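PDB 5XEA: envelope glycoprotein, which probably attaches the virus to a host-cell receptor and then drives fusion of the virion with the host membrane, as a trimeric class III fusogen related to baculovirus gp64. Local coordinates for residues 206-211 with 220-225; 28-33 with 200-205. All blocks are in the same frame, centred on the assembly; numbering follows the deposited sequence.

Interactions 1 and 2 share strand 197-209 of one six-stranded antiparallel sheet: residues 200-205 pair with strand 24-35 on one edge, and residues 206-209 pair with strand 221-226 on the other. Both contacts are partly buried, and with the backbone pattern in common they differ in what the side chains add to it. Interaction 1 is sealed by a buried disulfide and lies against two other subunits of the trimer, whereas interaction 2 carries a salt bridge and a hydroxyl-carboxylate bond toward its more exposed end. The two meet where Gln-225 N lies 3.1 Å from Ser-205 O, a probable hydrogen bond.

Interaction 1. Residues 206-211 with 220-225; sequences CFVDPD and KKAFCQ
Lys-220 meets Asp-209 and Pro-210 where a beta hairpin, strands 197-209 and 221-226, opens toward its connecting loop. A classic beta bulge sits here, with Lys-220 and Lys-221 together opposite Asp-209. Both amides donate to Asp-209 O, Lys-220 N from 2.9 Å and Lys-221 N from 3.1 Å, reaching it from the same face of its carbonyl plane and well above that plane. Aliphatic CG of Lys-220 rests near Pro-210 O, while its charged end leads away to a cation-pi contact with Trp-213.

At Lys-221 the carbonyl answers in the other direction: Asp-209 N donates to Lys-221 O over 2.8 Å, almost straight at 171°. The ammonium end of Lys-221 leaves the hairpin for a salt bridge with Glu-410 of the third subunit. Ala-222 turns to the opposite face, where its CB touches CG2 of Val-208 at 3.8 Å; that branch stands anti to the carbonyl carbon of Val-208. Phe-223 and Phe-207 form the next hydrogen-bonded pair, exchanging two amide bonds, and the edge of the Phe-223 ring brings CD1 to 3.8 Å from Phe-207 O. Their rings do not stack: Phe-207 leads away to Phe-294 of the second subunit, so this face of the hairpin takes part in the trimer interface.

Cys-224 returns to the face of Ala-222 and is joined to Cys-206 across a non-hydrogen-bonded pair, where the CA atoms approach to 4.0 Å. The covalent link runs SG to SG over 2.0 Å, with a disulfide torsion of 101°.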
loop_
_atom_site.group_PDB
_atom_site.type_symbol
_atom_site.label_atom_id
_atom_site.label_comp_id
_atom_site.label_asym_id
_atom_site.label_seq_id
_atom_site.Cartn_x
_atom_site.Cartn_y
_atom_site.Cartn_z
ATOM N N CYS B 206 14.358 -3.632 -21.221
ATOM C CA CYS B 206 12.965 -4.042 -21.147
ATOM C C CYS B 206 12.873 -5.522 -21.478
ATOM O O CYS B 206 13.653 -6.040 -22.284
ATOM C CB CYS B 206 12.080 -3.265 -22.133
ATOM S SG CYS B 206 12.115 -1.475 -21.968
ATOM N N PHE B 207 11.914 -6.201 -20.857
ATOM C CA PHE B 207 11.519 -7.537 -21.272
ATOM C C PHE B 207 10.229 -7.412 -22.067
ATOM O O PHE B 207 9.251 -6.830 -21.582
ATOM C CB PHE B 207 11.359 -8.461 -20.069
ATOM C CG PHE B 207 12.671 -8.838 -19.445
ATOM C CD1 PHE B 207 13.520 -9.765 -20.070
ATOM C CD2 PHE B 207 13.081 -8.251 -18.271
ATOM C CE1 PHE B 207 14.737 -10.101 -19.511
ATOM C CE2 PHE B 207 14.296 -8.581 -17.703
ATOM C CZ PHE B 207 15.136 -9.519 -18.334
ATOM N N VAL B 208 10.244 -7.895 -23.304
ATOM C CA VAL B 208 9.107 -7.756 -24.200
ATOM C C VAL B 208 8.503 -9.130 -24.415
ATOM O O VAL B 208 9.197 -10.072 -24.816
ATOM C CB VAL B 208 9.482 -7.093 -25.529
ATOM C CG1 VAL B 208 8.294 -7.136 -26.464
ATOM C CG2 VAL B 208 9.891 -5.652 -25.284
ATOM N N ASP B 209 7.210 -9.235 -24.148
ATOM C CA ASP B 209 6.492 -10.507 -24.127
ATOM C C ASP B 209 5.426 -10.436 -25.207
ATOM O O ASP B 209 4.354 -9.849 -24.982
ATOM C CB ASP B 209 5.881 -10.748 -22.746
ATOM C CG ASP B 209 5.544 -12.216 -22.486
ATOM O OD1 ASP B 209 5.364 -12.959 -23.475
ATOM O OD2 ASP B 209 5.456 -12.619 -21.287
ATOM N N PRO B 210 5.690 -10.968 -26.405
ATOM C CA PRO B 210 4.672 -10.950 -27.466
ATOM C C PRO B 210 3.520 -11.917 -27.238
ATOM O O PRO B 210 2.494 -11.793 -27.923
ATOM C CB PRO B 210 5.472 -11.332 -28.724
ATOM C CG PRO B 210 6.593 -12.148 -28.194
ATOM C CD PRO B 210 6.967 -11.550 -26.869
ATOM N N ASP B 211 3.656 -12.873 -26.313
ATOM C CA ASP B 211 2.565 -13.784 -25.975
ATOM C C ASP B 211 1.993 -13.466 -24.598
ATOM O O ASP B 211 2.044 -14.301 -23.689
ATOM C CB ASP B 211 3.036 -15.244 -26.010
ATOM C CG ASP B 211 3.113 -15.802 -27.412
ATOM O OD1 ASP B 211 2.285 -15.387 -28.257
ATOM O OD2 ASP B 211 3.987 -16.662 -27.656
ATOM N N LYS B 220 3.728 -7.993 -27.069
ATOM C CA LYS B 220 2.712 -6.958 -26.984
ATOM C C LYS B 220 2.650 -6.320 -25.595
ATOM O O LYS B 220 1.941 -5.338 -25.406
ATOM C CB LYS B 220 1.341 -7.518 -27.368
ATOM C CG LYS B 220 0.951 -8.806 -26.668
ATOM C CD LYS B 220 -0.552 -8.956 -26.714
ATOM C CE LYS B 220 -1.195 -7.697 -26.158
ATOM N NZ LYS B 220 -2.664 -7.798 -26.083
ATOM N N LYS B 221 3.392 -6.871 -24.630
ATOM C CA LYS B 221 3.600 -6.217 -23.341
ATOM C C LYS B 221 5.091 -6.024 -23.101
ATOM O O LYS B 221 5.891 -6.938 -23.338
ATOM C CB LYS B 221 2.987 -7.009 -22.186
ATOM C CG LYS B 221 1.488 -6.799 -22.025
ATOM C CD LYS B 221 1.119 -6.512 -20.577
ATOM C CE LYS B 221 -0.386 -6.303 -20.416
ATOM N NZ LYS B 221 -0.746 -5.713 -19.080
ATOM N N ALA B 222 5.464 -4.838 -22.629
ATOM C CA ALA B 222 6.864 -4.521 -22.382
ATOM C C ALA B 222 7.018 -3.971 -20.975
ATOM O O ALA B 222 6.336 -3.009 -20.598
ATOM C CB ALA B 222 7.404 -3.522 -23.414
ATOM N N PHE B 223 7.917 -4.582 -20.208
ATOM C CA PHE B 223 8.179 -4.211 -18.825
ATOM C C PHE B 223 9.623 -3.754 -18.731
ATOM O O PHE B 223 10.538 -4.516 -19.066
ATOM C CB PHE B 223 7.935 -5.391 -17.881
ATOM C CG PHE B 223 6.613 -6.071 -18.092
ATOM C CD1 PHE B 223 6.472 -7.044 -19.068
ATOM C CD2 PHE B 223 5.510 -5.734 -17.316
ATOM C CE1 PHE B 223 5.260 -7.677 -19.263
ATOM C CE2 PHE B 223 4.290 -6.364 -17.504
ATOM C CZ PHE B 223 4.165 -7.337 -18.480
ATOM N N CYS B 224 9.834 -2.533 -18.269
ATOM C CA CYS B 224 11.169 -1.961 -18.283
ATOM C C CYS B 224 11.615 -1.585 -16.886
ATOM O O CYS B 224 10.803 -1.353 -15.979
ATOM C CB CYS B 224 11.238 -0.728 -19.183
ATOM S SG CYS B 224 10.510 -1.003 -20.791
ATOM N N GLN B 225 12.929 -1.505 -16.738
ATOM C CA GLN B 225 13.566 -0.973 -15.548
ATOM C C GLN B 225 14.447 0.190 -15.969
ATOM O O GLN B 225 15.098 0.135 -17.011
ATOM C CB GLN B 225 14.404 -2.037 -14.826
ATOM C CG GLN B 225 15.408 -1.461 -13.842
ATOM C CD GLN B 225 16.180 -2.526 -13.064
ATOM O OE1 GLN B 225 16.210 -3.702 -13.439
ATOM N NE2 GLN B 225 16.817 -2.109 -11.974
#

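Interaction 2. Residues 28-33 with 200-205; sequences YSATRY and EEVKIS
Tyr-28 and Ile-204 exchange two backbone hydrogen bonds, the first pair in an antiparallel beta-sheet contact whose short strand segments run 138° apart, a marked twist. The Tyr-28 ring itself leads away from Ile-204. Next, Ser-29 turns to the other face and lays its OG against the aliphatic part of Lys-203, 3.2 Å from CE. Ala-30 then pairs with Val-202 through two amide bonds, and its small CB faces two methyls on the neighbouring strand, 4.2 Å from CD1 of Ile-204 and 4.4 Å from CG2 of Val-202.

Thr-31 lies alongside Glu-201, both pointing the same way. Its OG1 donates to Glu-201 OE1 over 3.2 Å, meeting the carboxylate on its syn side but somewhat out of its plane; the bend of Glu-201 at chi2 (-68°) folds the acid back toward the hydroxyl. Arg-32 runs beside Glu-200, and a salt bridge joins NH2 to OE1 at 2.8 Å, although the bond is weak in angle and the two flat groups stand 77° apart. Val-202 CG1 covers one face of the guanidinium, over its centre and 3.9 Å above the plane, while NH1 forms a second salt bridge with Asp-226.

Strand 24-35 is thus held between two partners, with strand 197-209 along one edge and strand 243-247 along the other, where Phe-247 packs on Ala-30 and Tyr-245 on Arg-32.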
loop_
_atom_site.group_PDB
_atom_site.type_symbol
_atom_site.label_atom_id
_atom_site.label_comp_id
_atom_site.label_asym_id
_atom_site.label_seq_id
_atom_site.Cartn_x
_atom_site.Cartn_y
_atom_site.Cartn_z
ATOM N N TYR B 28 16.219 -0.777 -25.422
ATOM C CA TYR B 28 15.525 0.221 -26.221
ATOM C C TYR B 28 16.211 1.574 -26.094
ATOM O O TYR B 28 16.601 1.993 -25.000
ATOM C CB TYR B 28 14.063 0.344 -25.791
ATOM C CG TYR B 28 13.172 -0.754 -26.315
ATOM C CD1 TYR B 28 13.560 -1.535 -27.395
ATOM C CD2 TYR B 28 11.937 -1.007 -25.733
ATOM C CE1 TYR B 28 12.740 -2.544 -27.882
ATOM C CE2 TYR B 28 11.110 -2.011 -26.212
ATOM C CZ TYR B 28 11.516 -2.776 -27.284
ATOM O OH TYR B 28 10.695 -3.774 -27.762
ATOM N N SER B 29 16.368 2.249 -27.225
ATOM C CA SER B 29 16.833 3.621 -27.213
ATOM C C SER B 29 15.654 4.549 -26.964
ATOM O O SER B 29 14.564 4.361 -27.515
ATOM C CB SER B 29 17.524 3.973 -28.528
ATOM O OG SER B 29 18.868 3.527 -28.523
ATOM N N ALA B 30 15.875 5.548 -26.120
ATOM C CA ALA B 30 14.828 6.513 -25.836
ATOM C C ALA B 30 15.450 7.830 -25.411
ATOM O O ALA B 30 16.575 7.883 -24.908
ATOM C CB ALA B 30 13.869 6.007 -24.751
ATOM N N THR B 31 14.692 8.896 -25.637
ATOM C CA THR B 31 14.986 10.192 -25.051
ATOM C C THR B 31 14.295 10.252 -23.694
ATOM O O THR B 31 13.076 10.078 -23.603
ATOM C CB THR B 31 14.505 11.326 -25.954
ATOM O OG1 THR B 31 15.060 11.170 -27.267
ATOM C CG2 THR B 31 14.941 12.662 -25.387
ATOM N N ARG B 32 15.076 10.467 -22.647
ATOM C CA ARG B 32 14.566 10.532 -21.292
ATOM C C ARG B 32 14.638 11.967 -20.793
ATOM O O ARG B 32 15.662 12.637 -20.958
ATOM C CB ARG B 32 15.356 9.618 -20.366
ATOM C CG ARG B 32 14.764 9.545 -18.991
ATOM C CD ARG B 32 15.562 8.641 -18.120
ATOM N NE ARG B 32 16.793 9.282 -17.706
ATOM C CZ ARG B 32 17.819 8.621 -17.194
ATOM N NH1 ARG B 32 17.749 7.304 -17.052
ATOM N NH2 ARG B 32 18.915 9.271 -16.833
ATOM N N TYR B 33 13.555 12.425 -20.176
ATOM C CA TYR B 33 13.485 13.740 -19.549
ATOM C C TYR B 33 13.276 13.553 -18.053
ATOM O O TYR B 33 12.287 12.943 -17.638
ATOM C CB TYR B 33 12.347 14.566 -20.136
ATOM C CG TYR B 33 12.415 14.774 -21.625
ATOM C CD1 TYR B 33 13.032 15.902 -22.161
ATOM C CD2 TYR B 33 11.848 13.857 -22.499
ATOM C CE1 TYR B 33 13.092 16.104 -23.537
ATOM C CE2 TYR B 33 11.897 14.049 -23.868
ATOM C CZ TYR B 33 12.522 15.174 -24.384
ATOM O OH TYR B 33 12.570 15.362 -25.747
ATOM N N GLU B 200 18.142 13.667 -22.309
ATOM C CA GLU B 200 19.232 12.700 -22.290
ATOM C C GLU B 200 18.871 11.492 -23.147
ATOM O O GLU B 200 17.721 11.037 -23.137
ATOM C CB GLU B 200 19.533 12.264 -20.851
ATOM C CG GLU B 200 20.844 11.541 -20.657
ATOM C CD GLU B 200 21.080 11.183 -19.200
ATOM O OE1 GLU B 200 20.104 11.216 -18.420
ATOM O OE2 GLU B 200 22.233 10.876 -18.827
ATOM N N GLU B 201 19.857 10.978 -23.884
ATOM C CA GLU B 201 19.677 9.822 -24.755
ATOM C C GLU B 201 20.164 8.586 -24.016
ATOM O O GLU B 201 21.315 8.538 -23.572
ATOM C CB GLU B 201 20.438 10.004 -26.069
ATOM C CG GLU B 201 20.165 11.329 -26.765
ATOM C CD GLU B 201 18.750 11.428 -27.304
ATOM O OE1 GLU B 201 18.141 10.371 -27.568
ATOM O OE2 GLU B 201 18.245 12.562 -27.463
ATOM N N VAL B 202 19.288 7.590 -23.881
ATOM C CA VAL B 202 19.536 6.471 -22.981
ATOM C C VAL B 202 19.205 5.161 -23.676
ATOM O O VAL B 202 18.471 5.110 -24.664
ATOM C CB VAL B 202 18.720 6.569 -21.665
ATOM C CG1 VAL B 202 19.106 7.804 -20.853
ATOM C CG2 VAL B 202 17.238 6.553 -21.973
ATOM N N LYS B 203 19.732 4.088 -23.106
ATOM C CA LYS B 203 19.337 2.730 -23.439
ATOM C C LYS B 203 18.663 2.120 -22.218
ATOM O O LYS B 203 19.197 2.192 -21.105
ATOM C CB LYS B 203 20.549 1.892 -23.855
ATOM C CG LYS B 203 21.394 2.524 -24.940
ATOM C CD LYS B 203 20.837 2.217 -26.313
ATOM C CE LYS B 203 21.764 2.740 -27.391
ATOM N NZ LYS B 203 23.174 2.431 -27.040
ATOM N N ILE B 204 17.496 1.523 -22.421
ATOM C CA ILE B 204 16.672 1.034 -21.325
ATOM C C ILE B 204 16.421 -0.453 -21.518
ATOM O O ILE B 204 15.950 -0.877 -22.579
ATOM C CB ILE B 204 15.352 1.819 -21.238
ATOM C CG1 ILE B 204 15.633 3.174 -20.614
ATOM C CG2 ILE B 204 14.320 1.067 -20.432
ATOM C CD1 ILE B 204 14.703 4.223 -21.082
ATOM N N SER B 205 16.745 -1.240 -20.496
ATOM C CA SER B 205 16.457 -2.662 -20.527
ATOM C C SER B 205 14.968 -2.896 -20.302
ATOM O O SER B 205 14.382 -2.389 -19.335
ATOM C CB SER B 205 17.286 -3.400 -19.479
ATOM O OG SER B 205 17.070 -2.869 -18.181
#